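Local coordinates for 6-phosphogluconate dehydrogenase (Pseudomonas syringae, PDB 5U5G), which probably catalyses the NADP-dependent reduction of (2-oxopropyl)phosphonate, a late step in fosfomycin biosynthesis, at residues A137-P143 against T159-E165. Numbering follows the deposited sequence.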
ATOM      1  N   ALA A 137      16.715   2.890  -4.722  1.00 21.87           N
ATOM      2  CA  ALA A 137      17.139   3.635  -5.898  1.00 26.42           C
ATOM      3  C   ALA A 137      16.730   2.890  -7.164  1.00 25.68           C
ATOM      4  O   ALA A 137      16.680   1.655  -7.192  1.00 26.80           O
ATOM      5  CB  ALA A 137      18.658   3.876  -5.885  1.00 22.52           C
ATOM      6  N   ILE A 138      16.394   3.664  -8.197  1.00 25.43           N
ATOM      7  CA  ILE A 138      16.195   3.174  -9.560  1.00 26.33           C
ATOM      8  C   ILE A 138      17.216   3.887 -10.434  1.00 22.90           C
ATOM      9  O   ILE A 138      17.308   5.116 -10.398  1.00 23.56           O
ATOM     10  CB  ILE A 138      14.768   3.452 -10.069  1.00 22.33           C
ATOM     11  CG1 ILE A 138      13.749   3.256  -8.943  1.00 23.96           C
ATOM     12  CG2 ILE A 138      14.469   2.600 -11.312  1.00 20.33           C
ATOM     13  CD1 ILE A 138      12.443   4.012  -9.165  1.00 21.13           C
ATOM     14  N   VAL A 139      17.996   3.132 -11.197  1.00 26.09           N
ATOM     15  CA  VAL A 139      19.224   3.670 -11.779  1.00 26.40           C
ATOM     16  C   VAL A 139      19.264   3.389 -13.270  1.00 27.46           C
ATOM     17  O   VAL A 139      19.167   2.227 -13.691  1.00 25.72           O
ATOM     18  CB  VAL A 139      20.482   3.087 -11.105  1.00 26.69           C
ATOM     19  CG1 VAL A 139      21.738   3.727 -11.685  1.00 25.49           C
ATOM     20  CG2 VAL A 139      20.426   3.274  -9.601  1.00 25.39           C
ATOM     21  N   SER A 140      19.445   4.446 -14.064  1.00 23.59           N
ATOM     22  CA  SER A 140      19.705   4.326 -15.489  1.00 22.36           C
ATOM     23  C   SER A 140      21.037   4.989 -15.820  1.00 26.60           C
ATOM     24  O   SER A 140      21.440   5.969 -15.183  1.00 23.03           O
ATOM     25  CB  SER A 140      18.605   4.977 -16.331  1.00 25.07           C
ATOM     26  OG  SER A 140      17.368   4.322 -16.173  1.00 22.17           O
ATOM     27  N   GLY A 141      21.699   4.466 -16.843  1.00 21.97           N
ATOM     28  CA  GLY A 141      22.984   4.981 -17.251  1.00 25.76           C
ATOM     29  C   GLY A 141      23.970   3.876 -17.578  1.00 30.04           C
ATOM     30  O   GLY A 141      23.633   2.685 -17.540  1.00 22.37           O
ATOM     31  N   ARG A 142      25.239   4.280 -17.870  1.00 25.66           N
ATOM     32  CA  ARG A 142      26.177   3.320 -18.414  1.00 28.70           C
ATOM     33  C   ARG A 142      26.796   2.476 -17.304  1.00 28.93           C
ATOM     34  O   ARG A 142      26.972   2.951 -16.175  1.00 32.46           O
ATOM     35  CB  ARG A 142      27.261   4.041 -19.197  1.00 28.56           C
ATOM     36  CG  ARG A 142      26.697   4.918 -20.297  1.00 36.87           C
ATOM     37  CD  ARG A 142      27.641   4.969 -21.497  1.00 43.36           C
ATOM     38  NE  ARG A 142      29.012   4.937 -21.035  1.00 51.44           N
ATOM     39  CZ  ARG A 142      30.046   4.710 -21.838  1.00 57.16           C
ATOM     40  NH1 ARG A 142      29.851   4.511 -23.142  1.00 56.11           N
ATOM     41  NH2 ARG A 142      31.285   4.684 -21.353  1.00 52.93           N
ATOM     42  N   PRO A 143      27.108   1.212 -17.613  1.00 30.04           N
ATOM     43  CA  PRO A 143      27.487   0.268 -16.551  1.00 30.17           C
ATOM     44  C   PRO A 143      28.813   0.575 -15.866  1.00 29.49           C
ATOM     45  O   PRO A 143      28.956   0.273 -14.672  1.00 30.65           O
ATOM     46  CB  PRO A 143      27.519  -1.085 -17.286  1.00 33.55           C
ATOM     47  CG  PRO A 143      27.687  -0.739 -18.718  1.00 33.33           C
ATOM     48  CD  PRO A 143      26.932   0.538 -18.912  1.00 32.08           C
ATOM     49  N   THR A 159      17.914  -0.968  -1.344  1.00 30.39           N
ATOM     50  CA  THR A 159      17.621  -1.607  -2.617  1.00 29.80           C
ATOM     51  C   THR A 159      18.027  -0.689  -3.757  1.00 28.17           C
ATOM     52  O   THR A 159      17.786   0.520  -3.703  1.00 28.61           O
ATOM     53  CB  THR A 159      16.135  -1.944  -2.737  1.00 27.69           C
ATOM     54  OG1 THR A 159      15.692  -2.531  -1.515  1.00 38.19           O
ATOM     55  CG2 THR A 159      15.909  -2.939  -3.876  1.00 22.75           C
ATOM     56  N   VAL A 160      18.649  -1.265  -4.784  1.00 28.03           N
ATOM     57  CA  VAL A 160      19.058  -0.529  -5.977  1.00 26.14           C
ATOM     58  C   VAL A 160      18.663  -1.354  -7.200  1.00 28.21           C
ATOM     59  O   VAL A 160      19.153  -2.474  -7.378  1.00 30.03           O
ATOM     60  CB  VAL A 160      20.571  -0.232  -5.980  1.00 31.80           C
ATOM     61  CG1 VAL A 160      20.975   0.502  -7.247  1.00 28.87           C
ATOM     62  CG2 VAL A 160      20.974   0.582  -4.752  1.00 31.06           C
ATOM     63  N   THR A 161      17.780  -0.805  -8.043  1.00 28.75           N
ATOM     64  CA  THR A 161      17.318  -1.483  -9.258  1.00 28.50           C
ATOM     65  C   THR A 161      17.968  -0.821 -10.472  1.00 25.14           C
ATOM     66  O   THR A 161      17.643   0.320 -10.816  1.00 26.37           O
ATOM     67  CB  THR A 161      15.789  -1.454  -9.376  1.00 28.87           C
ATOM     68  OG1 THR A 161      15.194  -2.065  -8.226  1.00 26.67           O
ATOM     69  CG2 THR A 161      15.327  -2.217 -10.616  1.00 25.28           C
ATOM     70  N   TYR A 162      18.873  -1.543 -11.132  1.00 23.52           N
ATOM     71  CA  TYR A 162      19.585  -1.025 -12.294  1.00 24.01           C
ATOM     72  C   TYR A 162      18.779  -1.315 -13.559  1.00 26.23           C
ATOM     73  O   TYR A 162      18.570  -2.480 -13.913  1.00 25.94           O
ATOM     74  CB  TYR A 162      20.975  -1.655 -12.376  1.00 27.25           C
ATOM     75  CG  TYR A 162      21.847  -1.146 -13.494  1.00 28.19           C
ATOM     76  CD1 TYR A 162      21.888   0.204 -13.808  1.00 25.46           C
ATOM     77  CD2 TYR A 162      22.672  -2.016 -14.209  1.00 27.39           C
ATOM     78  CE1 TYR A 162      22.707   0.677 -14.827  1.00 26.99           C
ATOM     79  CE2 TYR A 162      23.497  -1.550 -15.225  1.00 27.30           C
ATOM     80  CZ  TYR A 162      23.507  -0.205 -15.527  1.00 27.63           C
ATOM     81  OH  TYR A 162      24.310   0.269 -16.537  1.00 27.53           O
ATOM     82  N   VAL A 163      18.319  -0.259 -14.225  1.00 23.99           N
ATOM     83  CA  VAL A 163      17.606  -0.375 -15.495  1.00 21.33           C
ATOM     84  C   VAL A 163      18.309   0.540 -16.501  1.00 26.03           C
ATOM     85  O   VAL A 163      17.959   1.723 -16.633  1.00 24.93           O
ATOM     86  CB  VAL A 163      16.110  -0.056 -15.322  1.00 25.14           C
ATOM     87  CG1 VAL A 163      15.380  -1.257 -14.703  1.00 20.83           C
ATOM     88  CG2 VAL A 163      15.908   1.205 -14.430  1.00 23.91           C
ATOM     89  N   PRO A 164      19.277   0.011 -17.262  1.00 24.48           N
ATOM     90  CA  PRO A 164      20.283   0.879 -17.912  1.00 26.37           C
ATOM     91  C   PRO A 164      19.728   1.917 -18.871  1.00 28.10           C
ATOM     92  O   PRO A 164      20.299   3.010 -18.967  1.00 28.38           O
ATOM     93  CB  PRO A 164      21.179  -0.128 -18.658  1.00 29.99           C
ATOM     94  CG  PRO A 164      20.962  -1.434 -17.990  1.00 27.94           C
ATOM     95  CD  PRO A 164      19.556  -1.423 -17.454  1.00 28.28           C
ATOM     96  N   GLU A 165      18.655   1.603 -19.590  1.00 28.16           N
ATOM     97  CA  GLU A 165      18.166   2.481 -20.648  1.00 29.38           C
ATOM     98  C   GLU A 165      17.889   3.885 -20.119  1.00 29.12           C
ATOM     99  O   GLU A 165      17.132   4.039 -19.150  1.00 25.19           O
ATOM    100  CB  GLU A 165      16.892   1.903 -21.260  1.00 29.08           C
ATOM    101  CG  GLU A 165      16.250   2.793 -22.312  1.00 31.84           C
ATOM    102  CD  GLU A 165      14.899   2.263 -22.798  1.00 43.07           C
ATOM    103  OE1 GLU A 165      14.192   1.598 -22.009  1.00 45.41           O
ATOM    104  OE2 GLU A 165      14.550   2.504 -23.976  1.00 47.54           O
TER
HETATM  105  O   HOH W   1      14.158   0.257  -6.650  1.00 32.03           O
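Ala-137, Ile-138 and Val-139 pair in parallel with Val-160, Thr-161 and Tyr-162, the strand axes 4.7 Å apart and 19° from parallel, and a ladder of N-H...O bonds runs from Ala-137 N to Thr-159 O through to Val-163 N on Val-139 O. Beyond the paired residues the register slips by one residue, and Gly-141 N bonds to Pro-164 O (2.9 Å). Tyr-162, with CG anti to its backbone N (chi1 -177°), lays its ring alongside segment 137-143, CD1 4.1 Å from Val-139 CG1. Its hydroxyl donates to Gly-141 O at 2.7 Å, the acceptor lying at the ring edge and the donor tilted from the carbonyl plane. Pro-164 CG sits over one ring face, offset toward the rim. On the same side of the sheet, Val-139 CG2 meets Val-160 CG1 at 3.7 Å. On the other side, Ile-138 CG2 touches Val-163 CG2 (3.7 Å), while Ser-140 OG lies 2.7 Å from Val-163 O and 3.0 Å from Glu-165 O; which of the two takes its proton is unsettled, and the same oxygen accepts from Ala-169 N. A water bridges Ala-137 O and Thr-161 OG1. The pair closes the beta-alpha-beta unit of the Rossmann-type NADP-binding domain: helix 143-156 stacks Tyr-146 on Tyr-162, strand 117-124 flanks 135-139 antiparallel, and helix 168-196 and the second subunit pack against Ile-138 and Val-163.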